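Local coordinates for GST N-terminal domain-containing protein (Pseudomonas syringae pv. tomato, PDB 3IC8) that is of unknown function but has the N- and C-terminal domains of a glutathione S-transferase and may bind glutathione, at residues A[28-33]-A[224-229]; A[40-45]-A[290-295]. All coordinates share one frame; numbering follows the deposited sequence.

In the fold
Both contacts tie the thioredoxin-like N-terminal domain to chain that comes much later in the sequence, and their centres lie about 16 Å apart on the same side of the chain's centre. Strand 28-33 is followed directly by helix 41-47, while the partners 224-229 and 290-295 come in the same order, so the two contacts interleave along the chain. Contact 1 adds strand 222-225 to the edge of the domain's sheet; contact 2 sets helix 41-47 against the turn between strands 284-290 and 296-300. A probable hydrogen bond from Ser228 of helix 228-237 to Asp42 links the two directly. Residues from 222 onward thus meet the N-terminal domain at both contacts.

Contact 1 (A[28-33]-A[224-229])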
loop_
_atom_site.group_PDB
_atom_site.type_symbol
_atom_site.label_atom_id
_atom_site.label_comp_id
_atom_site.label_asym_id
_atom_site.label_seq_id
_atom_site.Cartn_x
_atom_site.Cartn_y
_atom_site.Cartn_z
ATOM N N ASN A 28 -0.308 -21.114 11.916
ATOM C CA ASN A 28 1.013 -21.501 11.557
ATOM C C ASN A 28 0.926 -22.900 11.027
ATOM O O ASN A 28 0.245 -23.713 11.573
ATOM C CB ASN A 28 1.914 -21.430 12.769
ATOM C CG ASN A 28 2.275 -20.027 13.135
ATOM O OD1 ASN A 28 3.409 -19.636 13.050
ATOM N ND2 ASN A 28 1.303 -19.263 13.550
ATOM N N TRP A 29 1.591 -23.166 9.928
ATOM C CA TRP A 29 1.464 -24.441 9.282
ATOM C C TRP A 29 2.778 -24.965 8.752
ATOM O O TRP A 29 3.694 -24.239 8.542
ATOM C CB TRP A 29 0.395 -24.389 8.181
ATOM C CG TRP A 29 0.575 -23.314 7.187
ATOM C CD1 TRP A 29 0.338 -22.023 7.366
ATOM C CD2 TRP A 29 1.047 -23.453 5.853
ATOM N NE1 TRP A 29 0.621 -21.329 6.246
ATOM C CE2 TRP A 29 1.056 -22.191 5.293
ATOM C CE3 TRP A 29 1.470 -24.527 5.082
ATOM C CZ2 TRP A 29 1.457 -21.964 4.010
ATOM C CZ3 TRP A 29 1.861 -24.300 3.816
ATOM C CH2 TRP A 29 1.857 -23.035 3.288
ATOM N N ARG A 30 2.829 -26.254 8.518
ATOM C CA ARG A 30 3.991 -26.861 7.964
ATOM C C ARG A 30 3.801 -27.037 6.483
ATOM O O ARG A 30 2.760 -27.402 6.060
ATOM C CB ARG A 30 4.224 -28.206 8.621
ATOM C CG ARG A 30 4.299 -28.171 10.102
ATOM C CD ARG A 30 5.265 -27.138 10.586
ATOM N NE ARG A 30 6.621 -27.415 10.161
ATOM C CZ ARG A 30 7.397 -28.306 10.734
ATOM N NH1 ARG A 30 6.969 -29.002 11.746
ATOM N NH2 ARG A 30 8.600 -28.504 10.300
ATOM N N SER A 31 4.829 -26.791 5.704
ATOM C CA SER A 31 4.726 -26.936 4.280
ATOM C C SER A 31 5.452 -28.154 3.786
ATOM O O SER A 31 6.629 -28.274 3.948
ATOM C CB SER A 31 5.325 -25.730 3.614
ATOM O OG SER A 31 5.152 -25.804 2.241
ATOM N N VAL A 32 4.737 -29.057 3.154
ATOM C CA VAL A 32 5.362 -30.210 2.580
ATOM C C VAL A 32 5.321 -30.016 1.104
ATOM O O VAL A 32 4.284 -29.856 0.544
ATOM C CB VAL A 32 4.623 -31.500 2.904
ATOM C CG1 VAL A 32 5.257 -32.635 2.229
ATOM C CG2 VAL A 32 4.619 -31.747 4.332
ATOM N N THR A 33 6.470 -30.030 0.467
ATOM C CA THR A 33 6.507 -29.870 -0.964
ATOM C C THR A 33 6.431 -31.195 -1.669
ATOM O O THR A 33 7.308 -31.994 -1.598
ATOM C CB THR A 33 7.783 -29.198 -1.398
ATOM O OG1 THR A 33 7.872 -27.914 -0.797
ATOM C CG2 THR A 33 7.799 -29.043 -2.857
ATOM N N SER A 224 6.742 -23.282 8.092
ATOM C CA SER A 224 8.049 -23.913 8.132
ATOM C C SER A 224 8.035 -25.149 7.278
ATOM O O SER A 224 7.091 -25.874 7.301
ATOM C CB SER A 224 8.415 -24.333 9.533
ATOM O OG SER A 224 7.610 -23.711 10.479
ATOM N N ASP A 225 9.101 -25.408 6.547
ATOM C CA ASP A 225 9.177 -26.597 5.719
ATOM C C ASP A 225 9.162 -27.858 6.536
ATOM O O ASP A 225 9.731 -27.896 7.586
ATOM C CB ASP A 225 10.455 -26.607 4.920
ATOM C CG ASP A 225 10.520 -25.509 3.933
ATOM O OD1 ASP A 225 9.542 -24.773 3.789
ATOM O OD2 ASP A 225 11.562 -25.372 3.280
ATOM N N LEU A 226 8.496 -28.881 6.033
ATOM C CA LEU A 226 8.514 -30.178 6.628
ATOM C C LEU A 226 8.721 -31.177 5.541
ATOM O O LEU A 226 8.100 -31.106 4.539
ATOM C CB LEU A 226 7.214 -30.439 7.352
ATOM C CG LEU A 226 7.038 -31.810 7.956
ATOM C CD1 LEU A 226 7.953 -31.977 9.063
ATOM C CD2 LEU A 226 5.640 -32.079 8.377
ATOM N N SER A 227 9.608 -32.120 5.743
ATOM C CA SER A 227 9.854 -33.126 4.748
ATOM C C SER A 227 8.705 -34.077 4.659
ATOM O O SER A 227 7.982 -34.249 5.591
ATOM C CB SER A 227 11.134 -33.874 5.045
ATOM O OG SER A 227 10.937 -34.879 5.981
ATOM N N SER A 228 8.538 -34.694 3.513
ATOM C CA SER A 228 7.466 -35.642 3.316
ATOM C C SER A 228 7.581 -36.855 4.196
ATOM O O SER A 228 6.611 -37.390 4.635
ATOM C CB SER A 228 7.314 -36.016 1.855
ATOM O OG SER A 228 8.292 -36.907 1.431
ATOM N N ALA A 229 8.793 -37.289 4.428
ATOM C CA ALA A 229 9.061 -38.382 5.319
ATOM C C ALA A 229 8.702 -38.063 6.749
ATOM O O ALA A 229 8.202 -38.890 7.458
ATOM C CB ALA A 229 10.484 -38.783 5.208
HETATM O O HOH W 1 8.966 -30.435 1.972
#
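Arg30 reaches across to the backbone of 224-226 with two of its guanidinium nitrogens. Arg30 NE donates to the carbonyl O of Ser224 at 3.3 Å, and Arg30 NH2 donates to the carbonyl O of Asp225 at 3.0 Å; both donors stand above the carbonyl planes they meet. The remaining nitrogen, NH1, is engaged by a salt bridge to Glu3. Bends at chi2 (-51°) and chi3 (-63°) fold the arginine chain back over the neighbouring strand and allow this double grip. Ser224 O is held a second time, by Ser31 N at 2.9 Å, and its two donors come from opposite faces of the carbonyl plane.

The ladder is parallel: Ser224 N bonds to Trp29 O, and Leu226 N to Ser31 O at 2.9 Å, which adds 222-225 as an outer strand of the thioredoxin-like sheet; strand 28-33 has strand 4-8 on its other side. Beyond the last of these bonds the strands part, and a water bridges Thr33 N and Leu226 O.

On the face shared by Arg30 and Ser224, Leu226 also packs. Its CB lies over the guanidinium, offset toward the rim, and Leu226 CD1 comes to 3.7 Å from Arg30 NH2. The other methyl, Leu226 CD2, is 4.2 Å from Val32 CG2. Val32 CG1 points on to the start of helix 228-237, 4.0 Å from Ser228 CB, where Ser227 is the N-cap and its OG accepts from Ala230 N. On the sheet face opposite Arg30, the one that carries Ser31, Trp29 gives its NE1 to His220 O and packs on helix 16-25.

Contact 2 (A[40-45]-A[290-295]); sequences KPDLTA and DNRAGV
Asp290, at the end of strand 284-290, sets its carboxylate against the end of segment 40-45: its CG lies 3.2 Å from the carbonyl O of Ala45, and its OD2 lies 3.7 Å from Ala45 CB. Two acceptor groups meet here, and Arg288 probably eases their repulsion, since it forms a salt bridge with Asp290 OD1 and also donates to Ala45 O. Asp290 OD2 also accepts from Ala293 N at 3.1 Å on its anti lone pair.

That bond, between a side-chain oxygen and the backbone N three residues on, makes an Asx motif, and it spans the turn of a beta hairpin: Asp290 and Gly294 pair through both backbone bonds, with 291-293 in helical conformation between them, linking strands 284-290 and 296-300.

From the middle of the turn Arg292 reaches the first turn of helix 41-47, its chain bent at chi2 and chi3. Arg292 NH2 donates to Asp42 OD1 at 2.8 Å, nearly straight (167°), as the main bond of the salt bridge, with a weak second bond from NH1 at 3.4 Å. The oxygen lies in the guanidinium plane, yet the arginine comes from above the carboxylate, the two planes being 57° apart. Asp42 OD2 is taken by Ser228 OG. Ala293 follows with its CB 3.9 Å from Ala45 O, and Ile232 of helix 228-237 touches Asp42, Ala45, Arg292 and Ala293 alike.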
loop_
_atom_site.group_PDB
_atom_site.type_symbol
_atom_site.label_atom_id
_atom_site.label_comp_id
_atom_site.label_asym_id
_atom_site.label_seq_id
_atom_site.Cartn_x
_atom_site.Cartn_y
_atom_site.Cartn_z
ATOM N N LYS A 40 3.261 -40.403 -6.498
ATOM C CA LYS A 40 3.654 -39.609 -5.363
ATOM C C LYS A 40 3.479 -40.438 -4.130
ATOM O O LYS A 40 2.504 -40.333 -3.442
ATOM C CB LYS A 40 2.809 -38.360 -5.285
ATOM C CG LYS A 40 2.822 -37.528 -6.521
ATOM C CD LYS A 40 1.764 -36.474 -6.488
ATOM C CE LYS A 40 1.517 -35.913 -7.851
ATOM N NZ LYS A 40 1.611 -34.445 -7.873
ATOM N N PRO A 41 4.447 -41.295 -3.893
ATOM C CA PRO A 41 4.375 -42.346 -2.886
ATOM C C PRO A 41 4.248 -41.877 -1.453
ATOM O O PRO A 41 3.468 -42.431 -0.729
ATOM C CB PRO A 41 5.681 -43.086 -3.088
ATOM C CG PRO A 41 6.514 -42.172 -3.872
ATOM C CD PRO A 41 5.632 -41.431 -4.731
ATOM N N ASP A 42 4.991 -40.872 -1.055
ATOM C CA ASP A 42 4.804 -40.311 0.256
ATOM C C ASP A 42 3.425 -39.701 0.412
ATOM O O ASP A 42 2.854 -39.750 1.467
ATOM C CB ASP A 42 5.908 -39.330 0.613
ATOM C CG ASP A 42 7.258 -39.985 0.663
ATOM O OD1 ASP A 42 7.354 -41.118 0.196
ATOM O OD2 ASP A 42 8.220 -39.383 1.157
ATOM N N LEU A 43 2.889 -39.107 -0.632
ATOM C CA LEU A 43 1.538 -38.624 -0.573
ATOM C C LEU A 43 0.479 -39.698 -0.464
ATOM O O LEU A 43 -0.350 -39.642 0.403
ATOM C CB LEU A 43 1.284 -37.785 -1.796
ATOM C CG LEU A 43 0.223 -36.709 -1.814
ATOM C CD1 LEU A 43 -0.883 -37.130 -2.666
ATOM C CD2 LEU A 43 -0.252 -36.340 -0.472
ATOM N N THR A 44 0.529 -40.695 -1.324
ATOM C CA THR A 44 -0.429 -41.793 -1.284
ATOM C C THR A 44 -0.272 -42.690 -0.084
ATOM O O THR A 44 -1.150 -43.428 0.251
ATOM C CB THR A 44 -0.386 -42.627 -2.515
ATOM O OG1 THR A 44 0.946 -43.027 -2.750
ATOM C CG2 THR A 44 -0.852 -41.843 -3.677
ATOM N N ALA A 45 0.866 -42.584 0.566
ATOM C CA ALA A 45 1.068 -43.265 1.798
ATOM C C ALA A 45 0.088 -42.785 2.824
ATOM O O ALA A 45 -0.406 -43.571 3.575
ATOM C CB ALA A 45 2.440 -43.029 2.282
ATOM N N ASP A 290 -1.560 -48.114 6.508
ATOM C CA ASP A 290 -0.507 -48.042 5.528
ATOM C C ASP A 290 0.769 -48.619 6.076
ATOM O O ASP A 290 1.021 -48.537 7.244
ATOM C CB ASP A 290 -0.277 -46.611 5.064
ATOM C CG ASP A 290 0.717 -46.517 3.943
ATOM O OD1 ASP A 290 0.370 -46.794 2.796
ATOM O OD2 ASP A 290 1.863 -46.177 4.214
ATOM N N ASN A 291 1.569 -49.220 5.214
ATOM C CA ASN A 291 2.744 -49.905 5.685
ATOM C C ASN A 291 3.734 -48.981 6.355
ATOM O O ASN A 291 4.255 -49.308 7.389
ATOM C CB ASN A 291 3.412 -50.636 4.531
ATOM C CG ASN A 291 2.835 -52.013 4.294
ATOM O OD1 ASN A 291 2.218 -52.598 5.163
ATOM N ND2 ASN A 291 3.044 -52.536 3.106
ATOM N N ARG A 292 4.043 -47.857 5.739
ATOM C CA ARG A 292 4.714 -46.770 6.425
ATOM C C ARG A 292 3.979 -45.900 7.423
ATOM O O ARG A 292 4.497 -45.603 8.461
ATOM C CB ARG A 292 5.419 -45.877 5.437
ATOM C CG ARG A 292 6.379 -46.599 4.588
ATOM C CD ARG A 292 6.313 -46.077 3.221
ATOM N NE ARG A 292 7.251 -45.001 3.057
ATOM C CZ ARG A 292 7.077 -43.997 2.231
ATOM N NH1 ARG A 292 6.000 -43.924 1.485
ATOM N NH2 ARG A 292 7.989 -43.079 2.149
ATOM N N ALA A 293 2.803 -45.418 7.074
ATOM C CA ALA A 293 2.120 -44.441 7.911
ATOM C C ALA A 293 1.238 -44.983 9.014
ATOM O O ALA A 293 0.819 -44.251 9.869
ATOM C CB ALA A 293 1.360 -43.486 7.072
ATOM N N GLY A 294 0.944 -46.261 9.004
ATOM C CA GLY A 294 0.133 -46.803 10.056
ATOM C C GLY A 294 -1.320 -46.593 9.819
ATOM O O GLY A 294 -1.743 -46.469 8.704
ATOM N N VAL A 295 -2.083 -46.572 10.887
ATOM C CA VAL A 295 -3.501 -46.397 10.782
ATOM C C VAL A 295 -3.822 -44.946 10.575
ATOM O O VAL A 295 -3.317 -44.092 11.265
ATOM C CB VAL A 295 -4.198 -46.861 12.016
ATOM C CG1 VAL A 295 -5.634 -46.555 11.916
ATOM C CG2 VAL A 295 -3.994 -48.304 12.202
#